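Local structure of levansucrase (Bacillus megaterium, 3OM4) at residues K46-K52 against I114-N119; Y81-I86 against Q182-L188; T175-N179 against V190-E194. The protein is an enzyme of the levansucrase/invertase family, a single chain folded as a five-bladed beta-propeller with strands far outnumbering helices. The protein carries 1 engineered substitution. All blocks are in the same frame, centred on the assembly; numbering follows the deposited sequence.

How the contacts relate
The contacts lie in two neighbouring four-stranded antiparallel units, consistent with adjacent propeller blades: 60-72/84-92/101-108/118-122 and 142-150/156-164/170-184/187-200, linked by the parallel pair 60-72 with 142-150. Contact 1 sets segment 46-52 against the outer strand 118-122 of the first. Contact 3 is a local hairpin, the outer one of the second, and contact 2 packs the turn of that hairpin against 81-86, joining the units. Centres of contacts 1 and 2 are about 16 Å apart, with Lys-118 NZ meeting Asn-186 O; contacts 2 and 3 are equally spaced, and contacts 1 and 3, about 22 Å apart, do not touch. Contact 1 closes before contact 3 opens, whereas contacts 1 and 2, both joining sequence-distant segments, interlace along the chain.

Contact 1. Residues K46-K52 against I114-N119; sequences KNIASAK and IDSWKN
Ser-50 O accepts two hydrogen bonds, from Asn-119 ND2 at 3.1 Å and from Lys-52 N at 2.7 Å, reaching it from opposite faces of its carbonyl plane. The second closes an inverse gamma turn centred on Ala-51, which overlaps the end of a type I beta turn from Ile-48 to Ala-51; this irregular run of the propeller chain leads into strand 52-54 and lies against the 3-10 turn 114-116 and the start of strand 118-122. Asn-119 turns its amide so that Ser-50 O lies nearly in its plane, while its OD1 accepts from Gly-121 N. The hydroxyl of Ser-50, held between backbone N and carbonyl carbon (chi1 69°), donates to Trp-117 O across 2.6 Å, from above the carbonyl plane. Water 2 accepts from Ser-50 N and also lies close to Trp-117 O, so it bridges the same two backbones.

At the other end, the extended Lys-46 chain runs over Ile-114, CD lying 3.8 Å from CG2 of Ile-114, and its NZ forms a salt bridge with Asp-115 OD2. Ile-114 CD1, on the other branch, comes 3.4 Å from Lys-46 O and also meets CG1 of Ile-48 at 3.9 Å, beside Thr-424. Water 1 takes the Ala-49 N-H at 2.7 Å and sits 2.6 Å from Asp-115 OD1, whereas the ammonium group of Lys-46 meets OD2 from 45° above the carboxylate plane.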
loop_
_atom_site.group_PDB
_atom_site.type_symbol
_atom_site.label_atom_id
_atom_site.label_comp_id
_atom_site.label_asym_id
_atom_site.label_seq_id
_atom_site.Cartn_x
_atom_site.Cartn_y
_atom_site.Cartn_z
ATOM N N LYS A 46 -20.633 2.411 10.805
ATOM C CA LYS A 46 -20.301 2.412 12.228
ATOM C C LYS A 46 -18.806 2.608 12.449
ATOM O O LYS A 46 -17.990 2.144 11.644
ATOM C CB LYS A 46 -20.687 1.072 12.855
ATOM C CG LYS A 46 -22.171 0.816 13.030
ATOM C CD LYS A 46 -22.366 -0.563 13.645
ATOM C CE LYS A 46 -23.821 -0.865 13.941
ATOM N NZ LYS A 46 -23.952 -2.171 14.647
ATOM N N ASN A 47 -18.454 3.276 13.548
ATOM C CA ASN A 47 -17.089 3.242 14.068
ATOM C C ASN A 47 -16.772 1.821 14.522
ATOM O O ASN A 47 -17.679 1.060 14.869
ATOM C CB ASN A 47 -16.926 4.161 15.287
ATOM C CG ASN A 47 -17.138 5.634 14.969
ATOM O OD1 ASN A 47 -16.920 6.090 13.849
ATOM N ND2 ASN A 47 -17.559 6.390 15.977
ATOM N N ILE A 48 -15.489 1.470 14.530
ATOM C CA ILE A 48 -15.044 0.230 15.158
ATOM C C ILE A 48 -15.165 0.427 16.666
ATOM O O ILE A 48 -14.391 1.176 17.260
ATOM C CB ILE A 48 -13.586 -0.120 14.778
ATOM C CG1 ILE A 48 -13.419 -0.127 13.253
ATOM C CG2 ILE A 48 -13.182 -1.464 15.383
ATOM C CD1 ILE A 48 -11.979 -0.073 12.785
ATOM N N ALA A 49 -16.146 -0.243 17.269
ATOM C CA ALA A 49 -16.480 -0.052 18.684
ATOM C C ALA A 49 -15.306 -0.330 19.624
ATOM O O ALA A 49 -15.124 0.367 20.627
ATOM C CB ALA A 49 -17.684 -0.910 19.066
ATOM N N SER A 50 -14.513 -1.342 19.286
ATOM C CA SER A 50 -13.375 -1.751 20.106
ATOM C C SER A 50 -12.142 -0.873 19.895
ATOM O O SER A 50 -11.170 -0.980 20.648
ATOM C CB SER A 50 -13.027 -3.218 19.847
ATOM O OG SER A 50 -12.498 -3.393 18.543
ATOM N N ALA A 51 -12.185 -0.012 18.877
ATOM C CA ALA A 51 -11.065 0.875 18.556
ATOM C C ALA A 51 -10.977 2.024 19.551
ATOM O O ALA A 51 -11.261 3.179 19.227
ATOM C CB ALA A 51 -11.178 1.399 17.133
ATOM N N LYS A 52 -10.598 1.674 20.775
ATOM C CA LYS A 52 -10.348 2.641 21.828
ATOM C C LYS A 52 -8.921 2.459 22.321
ATOM O O LYS A 52 -8.381 1.351 22.281
ATOM C CB LYS A 52 -11.353 2.461 22.968
ATOM C CG LYS A 52 -12.770 2.871 22.589
ATOM C CD LYS A 52 -13.806 2.377 23.586
ATOM C CE LYS A 52 -15.167 3.034 23.348
ATOM N NZ LYS A 52 -15.666 2.884 21.943
ATOM N N ILE A 114 -19.143 -5.629 12.205
ATOM C CA ILE A 114 -18.031 -4.763 12.594
ATOM C C ILE A 114 -17.878 -4.744 14.123
ATOM O O ILE A 114 -16.765 -4.651 14.641
ATOM C CB ILE A 114 -18.171 -3.321 12.009
ATOM C CG1 ILE A 114 -16.938 -2.472 12.364
ATOM C CG2 ILE A 114 -19.491 -2.666 12.451
ATOM C CD1 ILE A 114 -16.886 -1.104 11.708
ATOM N N ASP A 115 -19.004 -4.861 14.829
ATOM C CA ASP A 115 -19.010 -4.932 16.294
ATOM C C ASP A 115 -18.322 -6.193 16.837
ATOM O O ASP A 115 -17.997 -6.261 18.025
ATOM C CB ASP A 115 -20.445 -4.833 16.835
ATOM C CG ASP A 115 -21.044 -3.435 16.695
ATOM O OD1 ASP A 115 -20.293 -2.448 16.535
ATOM O OD2 ASP A 115 -22.286 -3.321 16.759
ATOM N N SER A 116 -18.097 -7.177 15.966
ATOM C CA SER A 116 -17.431 -8.431 16.339
ATOM C C SER A 116 -15.905 -8.325 16.381
ATOM O O SER A 116 -15.228 -9.234 16.874
ATOM C CB SER A 116 -17.840 -9.562 15.390
ATOM O OG SER A 116 -19.229 -9.829 15.474
ATOM N N TRP A 117 -15.369 -7.230 15.849
ATOM C CA TRP A 117 -13.931 -6.988 15.868
ATOM C C TRP A 117 -13.495 -6.512 17.241
ATOM O O TRP A 117 -13.867 -5.421 17.674
ATOM C CB TRP A 117 -13.533 -5.964 14.806
ATOM C CG TRP A 117 -13.574 -6.517 13.428
ATOM C CD1 TRP A 117 -14.563 -6.347 12.508
ATOM C CD2 TRP A 117 -12.584 -7.345 12.809
ATOM N NE1 TRP A 117 -14.254 -7.015 11.349
ATOM C CE2 TRP A 117 -13.043 -7.638 11.506
ATOM C CE3 TRP A 117 -11.353 -7.868 13.228
ATOM C CZ2 TRP A 117 -12.314 -8.428 10.614
ATOM C CZ3 TRP A 117 -10.629 -8.661 12.341
ATOM C CH2 TRP A 117 -11.116 -8.934 11.049
ATOM N N LYS A 118 -12.725 -7.352 17.925
ATOM C CA LYS A 118 -12.145 -6.996 19.214
ATOM C C LYS A 118 -10.750 -6.415 19.004
ATOM O O LYS A 118 -10.128 -6.637 17.963
ATOM C CB LYS A 118 -12.089 -8.216 20.137
ATOM C CG LYS A 118 -13.462 -8.742 20.555
ATOM C CD LYS A 118 -13.352 -9.952 21.477
ATOM C CE LYS A 118 -13.069 -9.540 22.915
ATOM N NZ LYS A 118 -13.177 -10.695 23.852
ATOM N N ASN A 119 -10.272 -5.672 19.996
ATOM C CA ASN A 119 -8.995 -4.969 19.914
ATOM C C ASN A 119 -8.001 -5.514 20.936
ATOM O O ASN A 119 -8.229 -5.424 22.143
ATOM C CB ASN A 119 -9.231 -3.470 20.129
ATOM C CG ASN A 119 -7.972 -2.628 19.952
ATOM O OD1 ASN A 119 -6.913 -3.124 19.568
ATOM N ND2 ASN A 119 -8.095 -1.338 20.229
HETATM O O HOH W 1 -17.934 -1.660 15.751
HETATM O O HOH W 2 -15.625 -3.441 17.262
#

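Contact 2. Residues Y81-I86 against Q182-L188; sequences YHGYQI and QPNDNTL
Leu-188 lies over one face of the Tyr-84 ring, the leucine and tyrosine side chains running antiparallel past one another. Its CG stands 3.9 Å from the ring centroid and 20° off the normal, a CH-pi contact, and CD1 touches Tyr-84 CG at 3.7 Å. With CG anti to the carbonyl carbon (chi1 -65°), Tyr-84 sends its ring across to Leu-188 and its OH to the turn 184-187. The other leucine methyl, CD2, reaches the edge of the Tyr-81 ring, while CD1 also meets CD1 of Ile-86 at 4.1 Å. Tyr-106 of strand 101-108 packs edge-to-face with Tyr-84.

Gln-182 OE1 sits over one face of the His-82 ring, 3.6 Å from CG of His-82 and toward the rim, with ring and amide planes 41° apart; NE2 lies instead at the edge of the Tyr-84 ring. The type I' turn 81-84 thus faces the turn of hairpin 170-184/187-200.

Water 4 links the two turns: it lies 2.6 Å from Tyr-84 OH, accepts from Gln-182 NE2, and donates to Asn-184 O and Thr-187 O. Water 3 joins His-82 O to Gln-182 NE2. Tyr-84 OH is also bonded to Lys-108 NZ, which serves Asp-185 O too. No clear direct hydrogen bond joins the segments, so apolar contact on the ring face, waters and the shared Lys-108 ammonium group hold them together.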
loop_
_atom_site.group_PDB
_atom_site.type_symbol
_atom_site.label_atom_id
_atom_site.label_comp_id
_atom_site.label_asym_id
_atom_site.label_seq_id
_atom_site.Cartn_x
_atom_site.Cartn_y
_atom_site.Cartn_z
ATOM N N TYR A 81 -6.083 -17.989 12.681
ATOM C CA TYR A 81 -5.195 -18.169 13.816
ATOM C C TYR A 81 -6.011 -18.577 15.033
ATOM O O TYR A 81 -6.706 -17.749 15.628
ATOM C CB TYR A 81 -4.412 -16.884 14.095
ATOM C CG TYR A 81 -3.390 -17.026 15.198
ATOM C CD1 TYR A 81 -2.177 -17.671 14.965
ATOM C CD2 TYR A 81 -3.635 -16.519 16.473
ATOM C CE1 TYR A 81 -1.233 -17.807 15.971
ATOM C CE2 TYR A 81 -2.697 -16.651 17.489
ATOM C CZ TYR A 81 -1.500 -17.297 17.230
ATOM O OH TYR A 81 -0.564 -17.433 18.227
ATOM N N HIS A 82 -5.929 -19.858 15.383
ATOM C CA HIS A 82 -6.682 -20.413 16.512
ATOM C C HIS A 82 -8.160 -20.013 16.457
ATOM O O HIS A 82 -8.741 -19.598 17.461
ATOM C CB HIS A 82 -6.033 -20.003 17.846
ATOM C CG HIS A 82 -4.704 -20.655 18.079
ATOM N ND1 HIS A 82 -3.504 -19.984 17.942
ATOM C CD2 HIS A 82 -4.387 -21.929 18.420
ATOM C CE1 HIS A 82 -2.505 -20.813 18.200
ATOM N NE2 HIS A 82 -3.013 -22.001 18.490
ATOM N N GLY A 83 -8.750 -20.132 15.266
ATOM C CA GLY A 83 -10.158 -19.800 15.040
ATOM C C GLY A 83 -10.460 -18.331 14.796
ATOM O O GLY A 83 -11.625 -17.948 14.667
ATOM N N TYR A 84 -9.416 -17.507 14.733
ATOM C CA TYR A 84 -9.580 -16.062 14.576
ATOM C C TYR A 84 -9.045 -15.552 13.248
ATOM O O TYR A 84 -8.051 -16.060 12.732
ATOM C CB TYR A 84 -8.861 -15.311 15.702
ATOM C CG TYR A 84 -9.419 -15.555 17.081
ATOM C CD1 TYR A 84 -10.530 -14.849 17.538
ATOM C CD2 TYR A 84 -8.827 -16.481 17.937
ATOM C CE1 TYR A 84 -11.045 -15.067 18.810
ATOM C CE2 TYR A 84 -9.335 -16.707 19.212
ATOM C CZ TYR A 84 -10.443 -15.996 19.638
ATOM O OH TYR A 84 -10.949 -16.213 20.899
ATOM N N GLN A 85 -9.714 -14.540 12.705
ATOM C CA GLN A 85 -9.127 -13.719 11.656
ATOM C C GLN A 85 -8.456 -12.528 12.339
ATOM O O GLN A 85 -8.985 -11.985 13.311
ATOM C CB GLN A 85 -10.190 -13.264 10.654
ATOM C CG GLN A 85 -10.649 -14.371 9.704
ATOM C CD GLN A 85 -11.731 -13.923 8.733
ATOM O OE1 GLN A 85 -12.409 -12.921 8.953
ATOM N NE2 GLN A 85 -11.898 -14.676 7.651
ATOM N N ILE A 86 -7.276 -12.156 11.849
ATOM C CA ILE A 86 -6.508 -11.058 12.431
ATOM C C ILE A 86 -6.278 -9.954 11.401
ATOM O O ILE A 86 -5.928 -10.231 10.249
ATOM C CB ILE A 86 -5.158 -11.550 13.027
ATOM C CG1 ILE A 86 -5.408 -12.357 14.309
ATOM C CG2 ILE A 86 -4.216 -10.374 13.319
ATOM C CD1 ILE A 86 -4.181 -13.072 14.866
ATOM N N GLN A 182 -3.753 -16.874 24.489
ATOM C CA GLN A 182 -5.196 -16.865 24.695
ATOM C C GLN A 182 -5.505 -16.919 26.192
ATOM O O GLN A 182 -5.473 -17.998 26.789
ATOM C CB GLN A 182 -5.848 -18.046 23.970
ATOM C CG GLN A 182 -5.859 -17.927 22.457
ATOM C CD GLN A 182 -6.177 -19.240 21.773
ATOM O OE1 GLN A 182 -5.311 -20.102 21.623
ATOM N NE2 GLN A 182 -7.423 -19.396 21.343
ATOM N N PRO A 183 -5.792 -15.752 26.806
ATOM C CA PRO A 183 -6.115 -15.696 28.239
ATOM C C PRO A 183 -7.425 -16.411 28.582
ATOM O O PRO A 183 -7.587 -16.890 29.707
ATOM C CB PRO A 183 -6.227 -14.194 28.527
ATOM C CG PRO A 183 -6.446 -13.554 27.210
ATOM C CD PRO A 183 -5.755 -14.409 26.198
ATOM N N ASN A 184 -8.342 -16.460 27.618
ATOM C CA ASN A 184 -9.568 -17.255 27.714
ATOM C C ASN A 184 -10.078 -17.673 26.329
ATOM O O ASN A 184 -9.418 -17.413 25.318
ATOM C CB ASN A 184 -10.654 -16.519 28.520
ATOM C CG ASN A 184 -11.116 -15.226 27.859
ATOM O OD1 ASN A 184 -11.340 -15.168 26.648
ATOM N ND2 ASN A 184 -11.281 -14.184 28.665
ATOM N N ASP A 185 -11.252 -18.303 26.294
ATOM C CA ASP A 185 -11.843 -18.826 25.055
ATOM C C ASP A 185 -12.220 -17.776 24.002
ATOM O O ASP A 185 -12.367 -18.110 22.824
ATOM C CB ASP A 185 -13.073 -19.690 25.369
ATOM C CG ASP A 185 -12.719 -21.146 25.616
ATOM O OD1 ASP A 185 -12.256 -21.472 26.732
ATOM O OD2 ASP A 185 -12.925 -21.970 24.697
ATOM N N ASN A 186 -12.374 -16.521 24.419
ATOM C CA ASN A 186 -12.837 -15.464 23.512
ATOM C C ASN A 186 -11.891 -14.262 23.355
ATOM O O ASN A 186 -12.272 -13.243 22.771
ATOM C CB ASN A 186 -14.249 -14.997 23.904
ATOM C CG ASN A 186 -14.306 -14.393 25.299
ATOM O OD1 ASN A 186 -13.759 -13.316 25.550
ATOM N ND2 ASN A 186 -14.988 -15.078 26.212
ATOM N N THR A 187 -10.667 -14.390 23.863
ATOM C CA THR A 187 -9.701 -13.290 23.841
ATOM C C THR A 187 -8.348 -13.714 23.261
ATOM O O THR A 187 -7.857 -14.811 23.530
ATOM C CB THR A 187 -9.492 -12.692 25.260
ATOM O OG1 THR A 187 -10.762 -12.450 25.875
ATOM C CG2 THR A 187 -8.710 -11.377 25.206
ATOM N N LEU A 188 -7.773 -12.834 22.444
ATOM C CA LEU A 188 -6.382 -12.939 22.022
ATOM C C LEU A 188 -5.590 -11.823 22.691
ATOM O O LEU A 188 -6.090 -10.710 22.853
ATOM C CB LEU A 188 -6.256 -12.818 20.502
ATOM C CG LEU A 188 -6.649 -13.988 19.598
ATOM C CD1 LEU A 188 -6.533 -13.561 18.146
ATOM C CD2 LEU A 188 -5.787 -15.222 19.847
HETATM O O HOH W 3 -8.549 -21.575 20.067
HETATM O O HOH W 4 -9.299 -17.222 22.648
#

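Contact 3. Residues T175-N179 against V190-E194; sequences TAQVN and VDGVE
Segments 175-179 and 190-194 run antiparallel, their axes 4.8 Å apart at closest approach and 162° apart in direction, as neighbouring strands of a beta hairpin in the propeller. Gln-177 and Glu-194 form a hydrogen-bonded pair, Gln-177 N to Glu-194 O at 2.8 Å and Glu-194 N to Gln-177 O at 3.0 Å; Val-178 and Val-193 make the non-hydrogen-bonded pair beside it. Next comes a beta bulge, in which Asn-179 faces two residues: its N donates to Gly-192 O at 2.9 Å and its O accepts from Asp-191 N. Asp-191 takes the helix-like backbone of the first bulge position and turns its OD1 to the hydroxyl of Ser-181; Gly-192 beside it is almost fully extended, at a positive phi.

Val-178 and Val-193 lie on one face of the sheet. There Val-178 CG1 meets CG1 of Val-190 beyond the bulge at 4.0 Å, and CB of Val-193 lies 4.3 Å from Ala-176 CB. Val-178 also packs on Val-156 and Leu-158 of strand 156-164.

The other face carries a chain of side-chain hydrogen bonds. Gln-177 and Glu-194 run alongside each other off this face, with amide and carboxylate only 23° from coplanar. With CG of Glu-194 between its backbone N and carbonyl carbon (chi1 70°), the extended chain brings the carboxylate beside both amides. Gln-177 NE2 donates to Asn-179 OD1 at 3.0 Å, fixing the flip of the asparagine amide, which stands nearly perpendicular to the carboxylate. Asn-179 ND2 in turn donates on the anti side of Glu-194 OE1, somewhat out of the carboxylate plane, at 3.0 Å.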
loop_
_atom_site.group_PDB
_atom_site.type_symbol
_atom_site.label_atom_id
_atom_site.label_comp_id
_atom_site.label_asym_id
_atom_site.label_seq_id
_atom_site.Cartn_x
_atom_site.Cartn_y
_atom_site.Cartn_z
ATOM N N THR A 175 10.760 -5.936 10.447
ATOM C CA THR A 175 10.025 -7.131 10.828
ATOM C C THR A 175 10.061 -7.411 12.332
ATOM O O THR A 175 10.938 -6.929 13.049
ATOM C CB THR A 175 10.510 -8.368 10.040
ATOM O OG1 THR A 175 9.582 -9.443 10.220
ATOM C CG2 THR A 175 11.914 -8.805 10.481
ATOM N N ALA A 176 9.075 -8.174 12.793
ATOM C CA ALA A 176 9.062 -8.726 14.142
ATOM C C ALA A 176 8.106 -9.902 14.177
ATOM O O ALA A 176 7.148 -9.963 13.400
ATOM C CB ALA A 176 8.643 -7.673 15.165
ATOM N N GLN A 177 8.390 -10.847 15.064
ATOM C CA GLN A 177 7.430 -11.877 15.407
ATOM C C GLN A 177 6.558 -11.335 16.531
ATOM O O GLN A 177 7.070 -10.852 17.542
ATOM C CB GLN A 177 8.142 -13.154 15.846
ATOM C CG GLN A 177 7.205 -14.280 16.259
ATOM C CD GLN A 177 7.947 -15.562 16.545
ATOM O OE1 GLN A 177 8.474 -16.202 15.634
ATOM N NE2 GLN A 177 7.995 -15.950 17.816
ATOM N N VAL A 178 5.245 -11.395 16.338
ATOM C CA VAL A 178 4.303 -10.957 17.362
ATOM C C VAL A 178 3.882 -12.179 18.170
ATOM O O VAL A 178 3.230 -13.084 17.646
ATOM C CB VAL A 178 3.060 -10.255 16.753
ATOM C CG1 VAL A 178 2.191 -9.652 17.851
ATOM C CG2 VAL A 178 3.479 -9.180 15.760
ATOM N N ASN A 179 4.276 -12.206 19.440
ATOM C CA ASN A 179 3.940 -13.316 20.323
ATOM C C ASN A 179 2.534 -13.166 20.889
ATOM O O ASN A 179 2.199 -12.135 21.477
ATOM C CB ASN A 179 4.976 -13.457 21.442
ATOM C CG ASN A 179 6.339 -13.891 20.924
ATOM O OD1 ASN A 179 6.441 -14.749 20.044
ATOM N ND2 ASN A 179 7.394 -13.300 21.472
ATOM N N VAL A 190 -1.668 -9.817 22.846
ATOM C CA VAL A 190 -0.297 -9.600 22.406
ATOM C C VAL A 190 0.592 -9.671 23.646
ATOM O O VAL A 190 0.498 -8.825 24.538
ATOM C CB VAL A 190 -0.120 -8.247 21.672
ATOM C CG1 VAL A 190 1.358 -7.969 21.398
ATOM C CG2 VAL A 190 -0.910 -8.241 20.366
ATOM N N ASP A 191 1.428 -10.703 23.702
ATOM C CA ASP A 191 2.348 -10.906 24.821
ATOM C C ASP A 191 3.544 -9.971 24.726
ATOM O O ASP A 191 4.015 -9.436 25.733
ATOM C CB ASP A 191 2.840 -12.351 24.843
ATOM C CG ASP A 191 1.718 -13.355 25.014
ATOM O OD1 ASP A 191 0.584 -12.956 25.365
ATOM O OD2 ASP A 191 1.982 -14.553 24.804
ATOM N N GLY A 192 4.029 -9.785 23.503
ATOM C CA GLY A 192 5.203 -8.969 23.235
ATOM C C GLY A 192 5.750 -9.299 21.864
ATOM O O GLY A 192 5.119 -10.027 21.089
ATOM N N VAL A 193 6.925 -8.761 21.556
ATOM C CA VAL A 193 7.556 -9.012 20.264
ATOM C C VAL A 193 8.963 -9.588 20.418
ATOM O O VAL A 193 9.593 -9.442 21.466
ATOM C CB VAL A 193 7.579 -7.740 19.357
ATOM C CG1 VAL A 193 6.157 -7.270 19.045
ATOM C CG2 VAL A 193 8.393 -6.615 19.998
ATOM N N GLU A 194 9.427 -10.271 19.375
ATOM C CA GLU A 194 10.808 -10.745 19.298
ATOM C C GLU A 194 11.261 -10.772 17.843
ATOM O O GLU A 194 10.456 -10.537 16.941
ATOM C CB GLU A 194 10.969 -12.121 19.959
ATOM C CG GLU A 194 10.328 -13.285 19.212
ATOM C CD GLU A 194 10.524 -14.602 19.935
ATOM O OE1 GLU A 194 9.933 -14.773 21.021
ATOM O OE2 GLU A 194 11.272 -15.461 19.420
#